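Local coordinates for putative major capsid protein (Cafeteriavirus-dependent mavirus, PDB 6G44) that probably forms the main building block of the virophage's icosahedral capsid shell, assembling as trimers of double jelly-roll subunits, at residues S143-K155 / S172-Y184. Numbering follows the deposited sequence.
With SO4 (sulfate ion), chain D; SO4 (sulfate ion), chain P.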
loop_
_atom_site.group_PDB
_atom_site.type_symbol
_atom_site.label_atom_id
_atom_site.label_comp_id
_atom_site.label_asym_id
_atom_site.label_seq_id
_atom_site.Cartn_x
_atom_site.Cartn_y
_atom_site.Cartn_z
ATOM N N SER C 143 3.440 -10.197 13.903
ATOM C CA SER C 143 2.545 -9.962 15.046
ATOM C C SER C 143 1.254 -9.324 14.573
ATOM O O SER C 143 1.292 -8.486 13.638
ATOM C CB SER C 143 3.203 -8.993 16.028
ATOM O OG SER C 143 2.383 -8.683 17.133
ATOM N N PRO C 144 0.131 -9.599 15.254
ATOM C CA PRO C 144 -1.118 -8.859 15.011
ATOM C C PRO C 144 -1.003 -7.396 15.434
ATOM O O PRO C 144 -1.829 -6.569 15.033
ATOM C CB PRO C 144 -2.172 -9.603 15.855
ATOM C CG PRO C 144 -1.338 -10.223 16.953
ATOM C CD PRO C 144 -0.036 -10.622 16.308
ATOM N N CYS C 145 -0.023 -7.066 16.265
ATOM C CA CYS C 145 0.138 -5.698 16.756
ATOM C C CYS C 145 1.420 -5.146 16.163
ATOM O O CYS C 145 2.432 -5.002 16.865
ATOM C CB CYS C 145 0.217 -5.730 18.279
ATOM S SG CYS C 145 -1.356 -6.216 19.022
ATOM N N SER C 146 1.378 -4.814 14.869
ATOM C CA SER C 146 2.562 -4.412 14.120
ATOM C C SER C 146 2.712 -2.915 13.908
ATOM O O SER C 146 3.784 -2.484 13.521
ATOM C CB SER C 146 2.637 -5.101 12.758
ATOM O OG SER C 146 1.506 -4.810 11.972
ATOM N N ASP C 147 1.679 -2.133 14.169
ATOM C CA ASP C 147 1.773 -0.684 14.029
ATOM C C ASP C 147 2.724 -0.137 15.084
ATOM O O ASP C 147 2.612 -0.535 16.264
ATOM C CB ASP C 147 0.379 -0.072 14.170
ATOM C CG ASP C 147 0.387 1.429 14.132
ATOM O OD1 ASP C 147 0.534 2.037 15.224
ATOM O OD2 ASP C 147 0.229 2.006 13.035
ATOM N N VAL C 148 3.633 0.757 14.675
ATOM C CA VAL C 148 4.633 1.361 15.533
ATOM C C VAL C 148 4.238 2.804 15.819
ATOM O O VAL C 148 3.907 3.564 14.890
ATOM C CB VAL C 148 6.026 1.254 14.874
ATOM C CG1 VAL C 148 7.066 2.043 15.629
ATOM C CG2 VAL C 148 6.457 -0.201 14.732
ATOM N N ASP C 149 4.303 3.198 17.089
ATOM C CA ASP C 149 3.891 4.538 17.497
ATOM C C ASP C 149 4.763 5.615 16.859
ATOM O O ASP C 149 6.000 5.527 16.801
ATOM C CB ASP C 149 4.045 4.724 19.004
ATOM C CG ASP C 149 3.101 3.864 19.815
ATOM O OD1 ASP C 149 1.989 3.603 19.373
ATOM O OD2 ASP C 149 3.494 3.478 20.943
ATOM N N GLU C 150 4.102 6.670 16.368
ATOM C CA GLU C 150 4.805 7.810 15.802
ATOM C C GLU C 150 5.094 8.891 16.815
ATOM O O GLU C 150 6.083 9.614 16.659
ATOM C CB GLU C 150 3.998 8.393 14.638
ATOM C CG GLU C 150 3.824 7.421 13.477
ATOM C CD GLU C 150 2.633 6.473 13.571
ATOM O OE1 GLU C 150 1.878 6.541 14.577
ATOM O OE2 GLU C 150 2.468 5.664 12.620
ATOM N N TYR C 151 4.205 9.039 17.799
ATOM C CA TYR C 151 4.282 10.127 18.782
ATOM C C TYR C 151 4.302 9.556 20.205
ATOM O O TYR C 151 3.983 8.389 20.427
ATOM C CB TYR C 151 3.165 11.152 18.581
ATOM C CG TYR C 151 3.077 11.619 17.151
ATOM C CD1 TYR C 151 4.014 12.493 16.622
ATOM C CD2 TYR C 151 2.120 11.121 16.292
ATOM C CE1 TYR C 151 3.965 12.861 15.294
ATOM C CE2 TYR C 151 2.077 11.475 14.951
ATOM C CZ TYR C 151 3.014 12.339 14.465
ATOM O OH TYR C 151 2.956 12.667 13.122
ATOM N N ASN C 152 4.632 10.410 21.164
ATOM C CA ASN C 152 4.844 9.955 22.522
ATOM C C ASN C 152 3.568 9.926 23.385
ATOM O O ASN C 152 3.655 9.579 24.568
ATOM C CB ASN C 152 5.960 10.772 23.182
ATOM C CG ASN C 152 5.527 12.162 23.589
ATOM O OD1 ASN C 152 4.547 12.712 23.100
ATOM N ND2 ASN C 152 6.312 12.761 24.488
ATOM N N LYS C 153 2.423 10.288 22.809
ATOM C CA LYS C 153 1.122 10.181 23.452
ATOM C C LYS C 153 0.094 9.717 22.440
ATOM O O LYS C 153 0.171 10.058 21.241
ATOM C CB LYS C 153 0.643 11.519 23.981
ATOM C CG LYS C 153 1.475 12.127 25.084
ATOM C CD LYS C 153 0.694 13.266 25.697
ATOM C CE LYS C 153 1.461 14.000 26.772
ATOM N NZ LYS C 153 1.066 15.408 26.615
ATOM N N ILE C 154 -0.897 8.978 22.929
ATOM C CA ILE C 154 -2.006 8.475 22.121
ATOM C C ILE C 154 -3.285 8.958 22.766
ATOM O O ILE C 154 -3.437 8.848 23.991
ATOM C CB ILE C 154 -1.997 6.929 22.099
ATOM C CG1 ILE C 154 -0.776 6.411 21.347
ATOM C CG2 ILE C 154 -3.284 6.380 21.505
ATOM C CD1 ILE C 154 -0.426 4.956 21.647
ATOM N N LYS C 155 -4.202 9.514 21.989
ATOM C CA LYS C 155 -5.486 10.013 22.510
ATOM C C LYS C 155 -6.620 9.564 21.628
ATOM O O LYS C 155 -6.510 9.591 20.394
ATOM C CB LYS C 155 -5.488 11.535 22.574
ATOM C CG LYS C 155 -4.395 12.119 23.458
ATOM C CD LYS C 155 -4.545 13.636 23.656
ATOM C CE LYS C 155 -4.488 14.418 22.348
ATOM N NZ LYS C 155 -4.482 15.891 22.619
ATOM N N SER C 172 -6.529 -2.635 8.770
ATOM C CA SER C 172 -6.233 -3.406 9.976
ATOM C C SER C 172 -4.805 -3.281 10.455
ATOM O O SER C 172 -4.549 -3.357 11.676
ATOM C CB SER C 172 -6.557 -4.871 9.781
ATOM O OG SER C 172 -5.725 -5.449 8.794
ATOM N N ARG C 173 -3.864 -3.023 9.557
ATOM C CA ARG C 173 -2.466 -2.965 10.000
ATOM C C ARG C 173 -2.181 -1.753 10.890
ATOM O O ARG C 173 -1.178 -1.756 11.595
ATOM C CB ARG C 173 -1.479 -3.071 8.823
ATOM C CG ARG C 173 -1.060 -1.789 8.111
ATOM C CD ARG C 173 0.348 -1.997 7.539
ATOM N NE ARG C 173 0.722 -1.048 6.500
ATOM C CZ ARG C 173 1.279 0.134 6.720
ATOM N NH1 ARG C 173 1.524 0.538 7.951
ATOM N NH2 ARG C 173 1.588 0.916 5.700
ATOM N N MET C 174 -3.064 -0.751 10.903
ATOM C CA MET C 174 -2.868 0.456 11.706
ATOM C C MET C 174 -3.235 0.238 13.163
ATOM O O MET C 174 -2.903 1.061 14.030
ATOM C CB MET C 174 -3.766 1.602 11.195
ATOM C CG MET C 174 -3.459 2.068 9.780
ATOM S SD MET C 174 -1.827 2.804 9.703
ATOM C CE MET C 174 -0.900 1.426 9.047
ATOM N N SER C 175 -3.962 -0.844 13.428
ATOM C CA SER C 175 -4.583 -1.031 14.745
ATOM C C SER C 175 -3.901 -2.080 15.625
ATOM O O SER C 175 -3.650 -3.206 15.191
ATOM C CB SER C 175 -6.049 -1.425 14.555
ATOM O OG SER C 175 -6.661 -1.694 15.840
ATOM N N ARG C 176 -3.659 -1.700 16.890
ATOM C CA ARG C 176 -3.339 -2.626 17.993
ATOM C C ARG C 176 -4.494 -2.712 18.991
ATOM O O ARG C 176 -4.308 -3.160 20.142
ATOM C CB ARG C 176 -2.070 -2.159 18.704
ATOM C CG ARG C 176 -0.869 -1.935 17.798
ATOM C CD ARG C 176 0.462 -1.789 18.549
ATOM N NE ARG C 176 0.421 -0.756 19.599
ATOM C CZ ARG C 176 0.801 0.522 19.478
ATOM N NH1 ARG C 176 1.257 1.017 18.325
ATOM N NH2 ARG C 176 0.670 1.341 20.509
ATOM N N GLY C 177 -5.682 -2.325 18.535
ATOM C CA GLY C 177 -6.853 -2.211 19.395
ATOM C C GLY C 177 -7.664 -3.477 19.421
ATOM O O GLY C 177 -7.326 -4.481 18.783
ATOM N N LEU C 178 -8.774 -3.402 20.141
ATOM C CA LEU C 178 -9.647 -4.562 20.310
ATOM C C LEU C 178 -10.441 -4.819 19.042
ATOM O O LEU C 178 -10.662 -3.904 18.237
ATOM C CB LEU C 178 -10.583 -4.340 21.488
ATOM C CG LEU C 178 -9.893 -3.987 22.808
ATOM C CD1 LEU C 178 -10.939 -3.687 23.884
ATOM C CD2 LEU C 178 -8.901 -5.048 23.229
ATOM N N GLY C 179 -10.848 -6.055 18.820
ATOM C CA GLY C 179 -11.794 -6.336 17.750
ATOM C C GLY C 179 -11.226 -6.113 16.355
ATOM O O GLY C 179 -11.959 -5.760 15.454
ATOM N N CYS C 180 -9.926 -6.297 16.179
ATOM C CA CYS C 180 -9.301 -6.030 14.864
ATOM C C CYS C 180 -8.407 -7.191 14.413
ATOM O O CYS C 180 -8.818 -7.965 13.539
ATOM C CB CYS C 180 -8.561 -4.699 14.867
ATOM S SG CYS C 180 -8.131 -4.165 13.172
ATOM N N ASN C 181 -7.226 -7.335 14.999
ATOM C CA ASN C 181 -6.281 -8.381 14.589
ATOM C C ASN C 181 -6.123 -9.555 15.555
ATOM O O ASN C 181 -5.608 -10.593 15.158
ATOM C CB ASN C 181 -4.912 -7.771 14.343
ATOM C CG ASN C 181 -4.957 -6.693 13.294
ATOM O OD1 ASN C 181 -5.642 -6.868 12.271
ATOM N ND2 ASN C 181 -4.266 -5.581 13.516
ATOM N N TYR C 182 -6.562 -9.393 16.813
ATOM C CA TYR C 182 -6.431 -10.473 17.825
ATOM C C TYR C 182 -7.738 -10.676 18.568
ATOM O O TYR C 182 -8.562 -9.762 18.712
ATOM C CB TYR C 182 -5.279 -10.185 18.806
ATOM C CG TYR C 182 -5.373 -8.851 19.503
ATOM C CD1 TYR C 182 -6.143 -8.679 20.628
ATOM C CD2 TYR C 182 -4.691 -7.722 19.010
ATOM C CE1 TYR C 182 -6.267 -7.457 21.251
ATOM C CE2 TYR C 182 -4.801 -6.485 19.639
ATOM C CZ TYR C 182 -5.590 -6.358 20.778
ATOM O OH TYR C 182 -5.734 -5.160 21.448
ATOM N N ALA C 183 -7.891 -11.909 19.073
ATOM C CA ALA C 183 -9.054 -12.285 19.867
ATOM C C ALA C 183 -9.019 -11.633 21.240
ATOM O O ALA C 183 -7.964 -11.462 21.843
ATOM C CB ALA C 183 -9.105 -13.785 20.026
ATOM N N TYR C 184 -10.190 -11.276 21.722
ATOM C CA TYR C 184 -10.301 -10.571 22.998
ATOM C C TYR C 184 -11.716 -10.797 23.540
ATOM O O TYR C 184 -12.649 -11.122 22.805
ATOM C CB TYR C 184 -9.997 -9.022 22.846
ATOM C CG TYR C 184 -11.222 -8.349 22.297
ATOM C CD1 TYR C 184 -11.649 -8.606 20.998
ATOM C CD2 TYR C 184 -12.060 -7.574 23.109
ATOM C CE1 TYR C 184 -12.842 -8.106 20.520
ATOM C CE2 TYR C 184 -13.240 -7.051 22.626
ATOM C CZ TYR C 184 -13.644 -7.329 21.329
ATOM O OH TYR C 184 -14.871 -6.870 20.874
HETATM S S SO4 D . -8.316 -5.580 6.228
HETATM O O1 SO4 D . -7.025 -6.220 6.466
HETATM O O2 SO4 D . -8.300 -4.229 6.816
HETATM O O3 SO4 D . -8.515 -5.456 4.764
HETATM O O4 SO4 D . -9.449 -6.382 6.743
HETATM S S SO4 P . -3.608 17.254 19.384
HETATM O O1 SO4 P . -3.097 17.599 20.723
HETATM O O2 SO4 P . -3.595 18.450 18.499
HETATM O O3 SO4 P . -2.814 16.165 18.754
HETATM O O4 SO4 P . -4.998 16.748 19.607
HETATM O O HOH W 1 -1.069 -3.320 13.972
#
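Arg-176 lies along the loop 143-155 from Cys-145 to Asp-149, and its side chain meets Cys-145 along its stem and Asp-147 and Asp-149 at its head. Arg-176 CB sits 4.1 Å from SG of Cys-145, while CG and CD pass CB of that cysteine at van der Waals distance, and Arg-176 CD then comes to 3.4 Å from Asp-147 O. CG of Arg-176 leaves beside the backbone N (chi1 -53°), and a bend at chi3 turns the head toward the carbonyl of Asp-147. NE is taken by Leu-98 O. Beyond CZ, Arg-176 NH1 donates to Asp-147 O at 2.9 Å, approaching from above the carbonyl plane. Both terminal nitrogens also converge on a single oxygen, Asp-149 OD1, which lies in the guanidinium plane; Arg-176 NH2 reaches it on the syn side, at 2.9 Å. The longer salt bridge from Asp-147 OD1 to Arg-176 NH1 (3.3 Å) completes a network that probably offsets the arginine's charge.

How charge and backbone bonds can order a loop without regular secondary structure is illustrated here in a double jelly-roll capsid protein: 143-155 follows helix 136-142, whereas 172-184 runs from a 3-10 turn through a loop into strand 183-186 of a jelly-roll sheet. An apolar patch lies at the other end. Pro-144 CB packs 3.6 Å from Asn-181 CB and comes near the edge of the Tyr-182 ring; SG of Cys-145 stands obliquely to that ring, 4.5 Å from its centroid. The tyrosine hydroxyl donates to Arg-176 O. Asn-181 uses ND2 for a nearly straight bond to Ser-172 O (172°) and a weak one to Pro-144 O. Between the segments, one water accepts from Asp-147 N and donates to the carbonyls of Arg-173 and Ser-175. Arg-390 of the second subunit packs on Asn-181.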